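Local coordinates for protein (merozoite surface protein 1) (Plasmodium cynomolgi, PDB 1B9W) that probably takes part in merozoite exit from red blood cells and in the binding and invasion of new ones, here as its C-terminal pair of EGF-like domains, at residues A[27-32]-A[84-89]; A[6-11]-A[18-23]. One frame throughout, in Å; residues are numbered along the deposited sequence.

Contact 1: A[27-32]-A[84-89]; sequences EWRCLL and EGVFCS
Strand 27-30 and the turn that leads into strand 87-89 meet without sharing a sheet: the closest pair of CA atoms, L31 and V86, lies 6.5 Å apart, and the backbones exchange no direct hydrogen bond. V86 and F87 form a classic beta bulge opposite L82; V86 points straight at 27-32, and F87 reaches it with the end of its ring. V86 packs on 27-32 with both branches. Its CG1, anti to the backbone N (chi1 170°), lies on the strand, 3.5 Å from CB of R29, while CG2 sits beyond the strand's end, near the amide N and the CD2 methyl of L32.

R29 reaches across in an extended chain. Its NH1 donates to the carbonyl O of V86 at 2.8 Å, with the acceptor close to the guanidinium plane and the donor in the carbonyl plane. The same guanidinium lies with one face over the rim of the F87 ring, the planes 8° apart, and R29 CD makes a CH-pi contact 3.9 Å from the ring centroid. At another edge of the group, R29 NE forms a salt bridge with E27 OE2 at 2.9 Å. R29 NH2 adds two weak bonds to the same carboxylate. Bonds at two edges and the ring against one face restrict the rotation of the guanidinium. At the other end, water 2 accepts from L32 N and gives a weak bond to E84 OE1.

The contact joins the two EGF-like domains. Strand 26-30 pairs antiparallel with 16-20, strand 87-89 pairs likewise with 80-82, and R29 also touches A57 and P58 of the second domain.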
ATOM      1  N   GLU A  27      -5.984  -7.394  -3.661  1.00 12.46           N
ATOM      2  CA  GLU A  27      -6.177  -6.522  -2.425  1.00 13.63           C
ATOM      3  C   GLU A  27      -5.868  -5.132  -2.875  1.00 11.47           C
ATOM      4  O   GLU A  27      -4.858  -4.848  -3.486  1.00 13.63           O
ATOM      5  CB  GLU A  27      -5.185  -6.982  -1.349  1.00 16.08           C
ATOM      6  CG  GLU A  27      -5.374  -6.066  -0.094  1.00 19.50           C
ATOM      7  CD  GLU A  27      -4.343  -6.403   0.958  1.00 26.32           C
ATOM      8  OE1 GLU A  27      -3.597  -7.393   0.827  1.00 22.10           O
ATOM      9  OE2 GLU A  27      -4.310  -5.671   1.982  1.00 22.67           O
ATOM     10  N   TRP A  28      -6.757  -4.164  -2.509  1.00 10.96           N
ATOM     11  CA  TRP A  28      -6.475  -2.787  -2.795  1.00 10.05           C
ATOM     12  C   TRP A  28      -6.166  -2.085  -1.388  1.00 10.99           C
ATOM     13  O   TRP A  28      -6.669  -2.599  -0.411  1.00 11.64           O
ATOM     14  CB  TRP A  28      -7.656  -2.083  -3.459  1.00 12.49           C
ATOM     15  CG  TRP A  28      -8.982  -2.155  -2.771  1.00 16.99           C
ATOM     16  CD1 TRP A  28      -9.970  -3.091  -2.903  1.00 15.77           C
ATOM     17  CD2 TRP A  28      -9.490  -1.198  -1.813  1.00 14.04           C
ATOM     18  NE1 TRP A  28     -11.050  -2.798  -2.111  1.00 19.32           N
ATOM     19  CE2 TRP A  28     -10.746  -1.625  -1.419  1.00 16.39           C
ATOM     20  CE3 TRP A  28      -8.911  -0.026  -1.272  1.00 19.01           C
ATOM     21  CZ2 TRP A  28     -11.525  -0.948  -0.469  1.00 18.29           C
ATOM     22  CZ3 TRP A  28      -9.698   0.673  -0.335  1.00 15.06           C
ATOM     23  CH2 TRP A  28     -10.952   0.195   0.049  1.00 13.74           C
ATOM     24  N   ARG A  29      -5.293  -1.133  -1.518  1.00 13.00           N
ATOM     25  CA  ARG A  29      -4.878  -0.370  -0.303  1.00 15.50           C
ATOM     26  C   ARG A  29      -4.795   1.084  -0.684  1.00 15.18           C
ATOM     27  O   ARG A  29      -4.337   1.497  -1.772  1.00 14.74           O
ATOM     28  CB  ARG A  29      -3.457  -0.800   0.097  1.00 10.35           C
ATOM     29  CG  ARG A  29      -3.425  -2.234   0.643  1.00 11.89           C
ATOM     30  CD  ARG A  29      -1.966  -2.567   1.024  1.00 12.21           C
ATOM     31  NE  ARG A  29      -1.977  -3.939   1.563  1.00 12.93           N
ATOM     32  CZ  ARG A  29      -0.915  -4.694   1.786  1.00 11.01           C
ATOM     33  NH1 ARG A  29       0.318  -4.301   1.572  1.00 16.91           N
ATOM     34  NH2 ARG A  29      -1.135  -5.909   2.283  1.00 17.77           N
ATOM     35  N   CYS A  30      -5.247   1.972   0.268  1.00 13.24           N
ATOM     36  CA  CYS A  30      -5.032   3.367  -0.107  1.00 10.25           C
ATOM     37  C   CYS A  30      -3.584   3.744  -0.260  1.00 11.48           C
ATOM     38  O   CYS A  30      -2.700   3.228   0.420  1.00 15.10           O
ATOM     39  CB  CYS A  30      -5.747   4.246   0.959  1.00 11.64           C
ATOM     40  SG  CYS A  30      -7.491   4.019   1.158  1.00 16.38           S
ATOM     41  N   LEU A  31      -3.294   4.746  -1.093  1.00 11.51           N
ATOM     42  CA  LEU A  31      -1.985   5.296  -1.311  1.00 14.22           C
ATOM     43  C   LEU A  31      -1.558   6.051  -0.011  1.00 16.48           C
ATOM     44  O   LEU A  31      -2.435   6.252   0.851  1.00 16.18           O
ATOM     45  CB  LEU A  31      -1.997   6.271  -2.484  1.00 17.60           C
ATOM     46  CG  LEU A  31      -2.229   5.589  -3.877  1.00 21.69           C
ATOM     47  CD1 LEU A  31      -2.252   6.673  -4.953  1.00 22.82           C
ATOM     48  CD2 LEU A  31      -1.131   4.568  -4.128  1.00 17.66           C
ATOM     49  N   LEU A  32      -0.265   6.233   0.135  1.00 16.52           N
ATOM     50  CA  LEU A  32       0.189   6.983   1.328  1.00 17.87           C
ATOM     51  C   LEU A  32      -0.490   8.345   1.377  1.00 17.06           C
ATOM     52  O   LEU A  32      -0.794   9.012   0.395  1.00 13.79           O
ATOM     53  CB  LEU A  32       1.700   7.173   1.279  1.00 17.32           C
ATOM     54  CG  LEU A  32       2.629   5.994   1.499  1.00 21.11           C
ATOM     55  CD1 LEU A  32       4.085   6.455   1.533  1.00 19.32           C
ATOM     56  CD2 LEU A  32       2.227   5.208   2.734  1.00 22.85           C
ATOM     57  N   GLU A  84       5.541   3.437  -3.228  1.00 23.54           N
ATOM     58  CA  GLU A  84       6.202   4.016  -2.062  1.00 26.82           C
ATOM     59  C   GLU A  84       6.130   3.173  -0.811  1.00 25.89           C
ATOM     60  O   GLU A  84       6.387   3.685   0.288  1.00 25.21           O
ATOM     61  CB  GLU A  84       5.682   5.445  -1.796  1.00 29.63           C
ATOM     62  CG  GLU A  84       5.966   6.353  -2.981  1.00 38.21           C
ATOM     63  CD  GLU A  84       5.135   7.605  -3.070  1.00 46.83           C
ATOM     64  OE1 GLU A  84       4.228   7.868  -2.251  1.00 47.82           O
ATOM     65  OE2 GLU A  84       5.397   8.387  -4.017  1.00 55.15           O
ATOM     66  N   GLY A  85       5.862   1.864  -0.923  1.00 21.61           N
ATOM     67  CA  GLY A  85       5.865   0.990   0.226  1.00 19.40           C
ATOM     68  C   GLY A  85       4.494   0.630   0.751  1.00 16.98           C
ATOM     69  O   GLY A  85       4.416  -0.067   1.763  1.00 19.36           O
ATOM     70  N   VAL A  86       3.442   0.985   0.044  1.00 14.84           N
ATOM     71  CA  VAL A  86       2.103   0.482   0.352  1.00 16.58           C
ATOM     72  C   VAL A  86       2.071  -1.034   0.181  1.00 16.90           C
ATOM     73  O   VAL A  86       1.367  -1.744   0.878  1.00 15.57           O
ATOM     74  CB  VAL A  86       1.071   1.205  -0.533  1.00 17.78           C
ATOM     75  CG1 VAL A  86      -0.284   0.563  -0.433  1.00 17.22           C
ATOM     76  CG2 VAL A  86       0.990   2.668  -0.095  1.00 20.89           C
ATOM     77  N   PHE A  87       2.871  -1.518  -0.783  1.00 17.68           N
ATOM     78  CA  PHE A  87       3.112  -2.960  -0.923  1.00 18.98           C
ATOM     79  C   PHE A  87       4.645  -3.157  -1.017  1.00 18.25           C
ATOM     80  O   PHE A  87       5.361  -2.273  -1.481  1.00 18.10           O
ATOM     81  CB  PHE A  87       2.521  -3.570  -2.209  1.00 19.24           C
ATOM     82  CG  PHE A  87       1.031  -3.687  -2.254  1.00 13.69           C
ATOM     83  CD1 PHE A  87       0.391  -4.801  -1.749  1.00 14.75           C
ATOM     84  CD2 PHE A  87       0.303  -2.655  -2.822  1.00 15.37           C
ATOM     85  CE1 PHE A  87      -0.994  -4.859  -1.797  1.00 17.29           C
ATOM     86  CE2 PHE A  87      -1.089  -2.715  -2.885  1.00 15.22           C
ATOM     87  CZ  PHE A  87      -1.703  -3.829  -2.363  1.00 14.91           C
ATOM     88  N   CYS A  88       5.125  -4.326  -0.596  1.00 18.14           N
ATOM     89  CA  CYS A  88       6.540  -4.645  -0.763  1.00 20.31           C
ATOM     90  C   CYS A  88       6.611  -5.925  -1.630  1.00 22.52           C
ATOM     91  O   CYS A  88       5.894  -6.839  -1.259  1.00 18.46           O
ATOM     92  CB  CYS A  88       7.151  -5.025   0.584  1.00 21.33           C
ATOM     93  SG  CYS A  88       7.322  -3.536   1.651  1.00 22.20           S
ATOM     94  N   SER A  89       7.438  -5.939  -2.669  1.00 30.90           N
ATOM     95  CA  SER A  89       7.485  -7.202  -3.428  1.00 40.07           C
ATOM     96  C   SER A  89       8.918  -7.658  -3.658  1.00 46.38           C
ATOM     97  O   SER A  89       9.853  -6.944  -3.304  1.00 44.98           O
ATOM     98  CB  SER A  89       6.736  -7.075  -4.747  1.00 43.35           C
ATOM     99  OG  SER A  89       7.558  -6.565  -5.772  1.00 48.61           O
TER
HETATM  100  O   HOH W   1       3.107  -6.007   0.634  1.00 21.23           O
HETATM  101  O   HOH W   2       1.626   5.658  -2.025  1.00 23.11           O

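Contact 2: A[6-11]-A[18-23]; sequences RCIDTN and CYRYLD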
ATOM      1  N   ARG A   6      -1.200  -6.915 -11.955  1.00 16.92           N
ATOM      2  CA  ARG A   6      -2.246  -5.907 -12.037  1.00 17.42           C
ATOM      3  C   ARG A   6      -3.593  -6.493 -11.742  1.00 19.07           C
ATOM      4  O   ARG A   6      -4.001  -7.609 -12.115  1.00 16.83           O
ATOM      5  CB  ARG A   6      -2.227  -5.250 -13.421  1.00 19.77           C
ATOM      6  CG  ARG A   6      -0.901  -4.554 -13.725  1.00 27.17           C
ATOM      7  CD  ARG A   6      -1.011  -3.956 -15.121  1.00 36.18           C
ATOM      8  NE  ARG A   6       0.035  -3.014 -15.458  1.00 43.53           N
ATOM      9  CZ  ARG A   6       0.786  -3.124 -16.552  1.00 51.70           C
ATOM     10  NH1 ARG A   6       0.611  -4.132 -17.403  1.00 55.32           N
ATOM     11  NH2 ARG A   6       1.713  -2.206 -16.788  1.00 55.00           N
ATOM     12  N   CYS A   7      -4.449  -5.698 -11.052  1.00 15.87           N
ATOM     13  CA  CYS A   7      -5.775  -6.223 -10.738  1.00 11.22           C
ATOM     14  C   CYS A   7      -6.653  -6.225 -12.025  1.00 13.61           C
ATOM     15  O   CYS A   7      -6.553  -5.271 -12.776  1.00 15.82           O
ATOM     16  CB  CYS A   7      -6.355  -5.224  -9.689  1.00 15.99           C
ATOM     17  SG  CYS A   7      -5.439  -5.687  -8.162  1.00 14.18           S
ATOM     18  N   ILE A   8      -7.475  -7.260 -12.116  1.00 16.49           N
ATOM     19  CA  ILE A   8      -8.388  -7.348 -13.277  1.00 18.08           C
ATOM     20  C   ILE A   8      -9.774  -7.672 -12.821  1.00 18.52           C
ATOM     21  O   ILE A   8     -10.724  -7.589 -13.617  1.00 21.55           O
ATOM     22  CB  ILE A   8      -7.881  -8.470 -14.250  1.00 15.58           C
ATOM     23  CG1 ILE A   8      -7.658  -9.772 -13.530  1.00 17.57           C
ATOM     24  CG2 ILE A   8      -6.633  -7.891 -14.919  1.00 18.78           C
ATOM     25  CD1 ILE A   8      -7.306 -10.961 -14.451  1.00 20.60           C
ATOM     26  N   ASP A   9      -9.982  -7.963 -11.526  1.00 16.05           N
ATOM     27  CA  ASP A   9     -11.313  -8.288 -11.071  1.00 15.22           C
ATOM     28  C   ASP A   9     -11.968  -7.179 -10.226  1.00 19.84           C
ATOM     29  O   ASP A   9     -13.157  -7.242  -9.976  1.00 23.34           O
ATOM     30  CB  ASP A   9     -11.302  -9.552 -10.205  1.00 18.57           C
ATOM     31  CG  ASP A   9     -11.037 -10.834 -10.995  1.00 27.68           C
ATOM     32  OD1 ASP A   9     -11.545 -10.882 -12.132  1.00 26.23           O
ATOM     33  OD2 ASP A   9     -10.383 -11.748 -10.466  1.00 23.52           O
ATOM     34  N   THR A  10     -11.158  -6.266  -9.733  1.00 18.57           N
ATOM     35  CA  THR A  10     -11.670  -5.283  -8.743  1.00 16.00           C
ATOM     36  C   THR A  10     -11.781  -3.923  -9.369  1.00 12.42           C
ATOM     37  O   THR A  10     -10.905  -3.413 -10.058  1.00 14.74           O
ATOM     38  CB  THR A  10     -10.587  -5.221  -7.622  1.00 15.87           C
ATOM     39  OG1 THR A  10     -10.496  -6.528  -7.066  1.00 15.85           O
ATOM     40  CG2 THR A  10     -11.038  -4.213  -6.544  1.00 19.90           C
ATOM     41  N   ASN A  11     -12.886  -3.228  -9.088  1.00 13.25           N
ATOM     42  CA  ASN A  11     -13.006  -1.834  -9.498  1.00 14.21           C
ATOM     43  C   ASN A  11     -12.315  -1.005  -8.367  1.00 14.83           C
ATOM     44  O   ASN A  11     -12.910  -1.018  -7.296  1.00 18.18           O
ATOM     45  CB  ASN A  11     -14.488  -1.480  -9.563  1.00 19.29           C
ATOM     46  CG  ASN A  11     -14.786  -0.094 -10.070  1.00 24.60           C
ATOM     47  OD1 ASN A  11     -13.900   0.654 -10.467  1.00 27.40           O
ATOM     48  ND2 ASN A  11     -16.061   0.292 -10.071  1.00 27.29           N
ATOM     49  N   CYS A  18      -3.588  -1.455  -6.279  1.00 13.12           N
ATOM     50  CA  CYS A  18      -4.172  -2.785  -6.102  1.00 12.28           C
ATOM     51  C   CYS A  18      -3.125  -3.815  -6.609  1.00 13.78           C
ATOM     52  O   CYS A  18      -2.380  -3.474  -7.520  1.00 15.08           O
ATOM     53  CB  CYS A  18      -5.442  -2.923  -6.964  1.00 13.10           C
ATOM     54  SG  CYS A  18      -6.371  -4.426  -6.801  1.00 15.44           S
ATOM     55  N   TYR A  19      -3.055  -4.912  -5.922  1.00 13.13           N
ATOM     56  CA  TYR A  19      -2.142  -5.992  -6.240  1.00 15.48           C
ATOM     57  C   TYR A  19      -2.901  -7.303  -6.364  1.00 14.53           C
ATOM     58  O   TYR A  19      -3.715  -7.670  -5.532  1.00 11.54           O
ATOM     59  CB  TYR A  19      -1.087  -6.170  -5.162  1.00 14.85           C
ATOM     60  CG  TYR A  19       0.089  -7.059  -5.505  1.00 12.12           C
ATOM     61  CD1 TYR A  19       1.204  -6.563  -6.156  1.00 16.32           C
ATOM     62  CD2 TYR A  19       0.023  -8.405  -5.147  1.00 12.60           C
ATOM     63  CE1 TYR A  19       2.290  -7.381  -6.465  1.00 17.12           C
ATOM     64  CE2 TYR A  19       1.127  -9.210  -5.452  1.00 14.17           C
ATOM     65  CZ  TYR A  19       2.218  -8.701  -6.086  1.00 17.13           C
ATOM     66  OH  TYR A  19       3.282  -9.545  -6.388  1.00 19.43           O
ATOM     67  N   ARG A  20      -2.605  -8.073  -7.465  1.00 13.38           N
ATOM     68  CA  ARG A  20      -3.279  -9.379  -7.604  1.00 11.49           C
ATOM     69  C   ARG A  20      -2.281 -10.498  -7.304  1.00 11.94           C
ATOM     70  O   ARG A  20      -1.156 -10.490  -7.820  1.00 13.58           O
ATOM     71  CB  ARG A  20      -3.694  -9.574  -9.116  1.00  9.35           C
ATOM     72  CG  ARG A  20      -4.274 -11.018  -9.280  1.00 13.35           C
ATOM     73  CD  ARG A  20      -4.609 -11.087 -10.824  1.00 15.16           C
ATOM     74  NE  ARG A  20      -5.300 -12.372 -11.049  1.00 17.28           N
ATOM     75  CZ  ARG A  20      -6.575 -12.615 -10.976  1.00 16.65           C
ATOM     76  NH1 ARG A  20      -7.501 -11.715 -10.618  1.00 15.34           N
ATOM     77  NH2 ARG A  20      -6.983 -13.871 -11.174  1.00 17.98           N
ATOM     78  N   TYR A  21      -2.533 -11.317  -6.286  1.00 11.96           N
ATOM     79  CA  TYR A  21      -1.574 -12.271  -5.805  1.00 14.27           C
ATOM     80  C   TYR A  21      -1.608 -13.560  -6.680  1.00 17.80           C
ATOM     81  O   TYR A  21      -2.611 -13.735  -7.372  1.00 14.91           O
ATOM     82  CB  TYR A  21      -1.971 -12.676  -4.391  1.00 15.46           C
ATOM     83  CG  TYR A  21      -1.794 -11.498  -3.411  1.00 15.72           C
ATOM     84  CD1 TYR A  21      -0.525 -11.255  -2.884  1.00 16.76           C
ATOM     85  CD2 TYR A  21      -2.874 -10.725  -3.039  1.00 22.08           C
ATOM     86  CE1 TYR A  21      -0.357 -10.213  -1.952  1.00 17.78           C
ATOM     87  CE2 TYR A  21      -2.705  -9.682  -2.127  1.00 21.65           C
ATOM     88  CZ  TYR A  21      -1.450  -9.455  -1.591  1.00 22.63           C
ATOM     89  OH  TYR A  21      -1.310  -8.429  -0.656  1.00 22.34           O
ATOM     90  N   LEU A  22      -0.665 -14.433  -6.403  1.00 17.14           N
ATOM     91  CA  LEU A  22      -0.610 -15.740  -7.069  1.00 22.73           C
ATOM     92  C   LEU A  22      -1.836 -16.607  -6.874  1.00 20.86           C
ATOM     93  O   LEU A  22      -2.018 -17.534  -7.685  1.00 21.47           O
ATOM     94  CB  LEU A  22       0.587 -16.526  -6.452  1.00 25.93           C
ATOM     95  CG  LEU A  22       1.827 -16.636  -7.318  1.00 36.41           C
ATOM     96  CD1 LEU A  22       1.993 -15.391  -8.170  1.00 38.39           C
ATOM     97  CD2 LEU A  22       3.066 -16.923  -6.484  1.00 34.74           C
ATOM     98  N   ASP A  23      -2.629 -16.464  -5.816  1.00 19.36           N
ATOM     99  CA  ASP A  23      -3.787 -17.278  -5.526  1.00 20.86           C
ATOM    100  C   ASP A  23      -5.052 -16.759  -6.195  1.00 20.86           C
ATOM    101  O   ASP A  23      -6.152 -17.295  -6.025  1.00 23.98           O
ATOM    102  CB  ASP A  23      -4.032 -17.442  -4.022  1.00 23.78           C
ATOM    103  CG  ASP A  23      -4.233 -16.086  -3.335  1.00 25.08           C
ATOM    104  OD1 ASP A  23      -4.213 -15.040  -4.005  1.00 21.26           O
ATOM    105  OD2 ASP A  23      -4.445 -16.112  -2.106  1.00 26.35           O
TER
HETATM  106  O   HOH W   3      -3.342  -3.198 -10.129  1.00 21.14           O
HETATM  107  O   HOH W   4      -9.900 -14.100 -11.678  1.00 37.82           O
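The C7-C18 disulfide fastens the N-terminal loop of the first EGF-like domain to strand 16-20, and it is the tight part of this contact. The SG atoms of C7 and C18 are bonded at 2.1 Å with a chi3 of -86°, near the right angle preferred by an unstrained disulfide. C18 sends its SG anti to the backbone N (chi1 -176°), across to the loop, whereas C7 SG stands beside its own N; the CB atoms of C7 and C18 end 3.7 Å apart. Next to the bridge, the carbonyl O of R6 lies 3.6 Å from CB of R20, and water 3 joins the backbones by accepting from C7 N and donating to C18 O.

Farther out the packing gives way to a polar, more exposed side built around R20. Its chain runs extended from CG to NE and carries the guanidinium past I8, whose CD1 sits over one face, 3.8 Å above the plane and offset toward the rim. At the edge, NH1 donates to D9 OD2 in a salt bridge, the oxygen nearly in the guanidinium plane. The carboxylate is turned 70° from that plane, and NH1 meets OD2 from well above the carboxylate plane. NH1 also forms a salt bridge with E26 of the adjoining strand, the stronger of its two acidic partners; the E26 carboxylate also accepts from the backbone N of I8 and of D9 and bonds T10 OG1, tying the loop to the sheet. Water 4 closes the outer ring, donating to D9 OD2 at 2.7 Å and accepting from R20 NH2 at 3.0 Å.

From the N terminus, contact 2 comes first: the loop 6-11 turns back through a short connection onto strand 16-20, closing a local loop inside the first EGF-like domain. Only after that does the chain enter strand 26-30, where contact 1 opens; it closes some fifty residues later, near the C terminus, after the chain has passed through most of the second domain. The two loops therefore lie in series, neither enclosing nor crossing the other. Their centres are 13 Å apart, yet they meet through the hairpin of strands 16-20 and 26-30, whose one strand serves contact 2 and the other contact 1. Y19 also packs directly on F87.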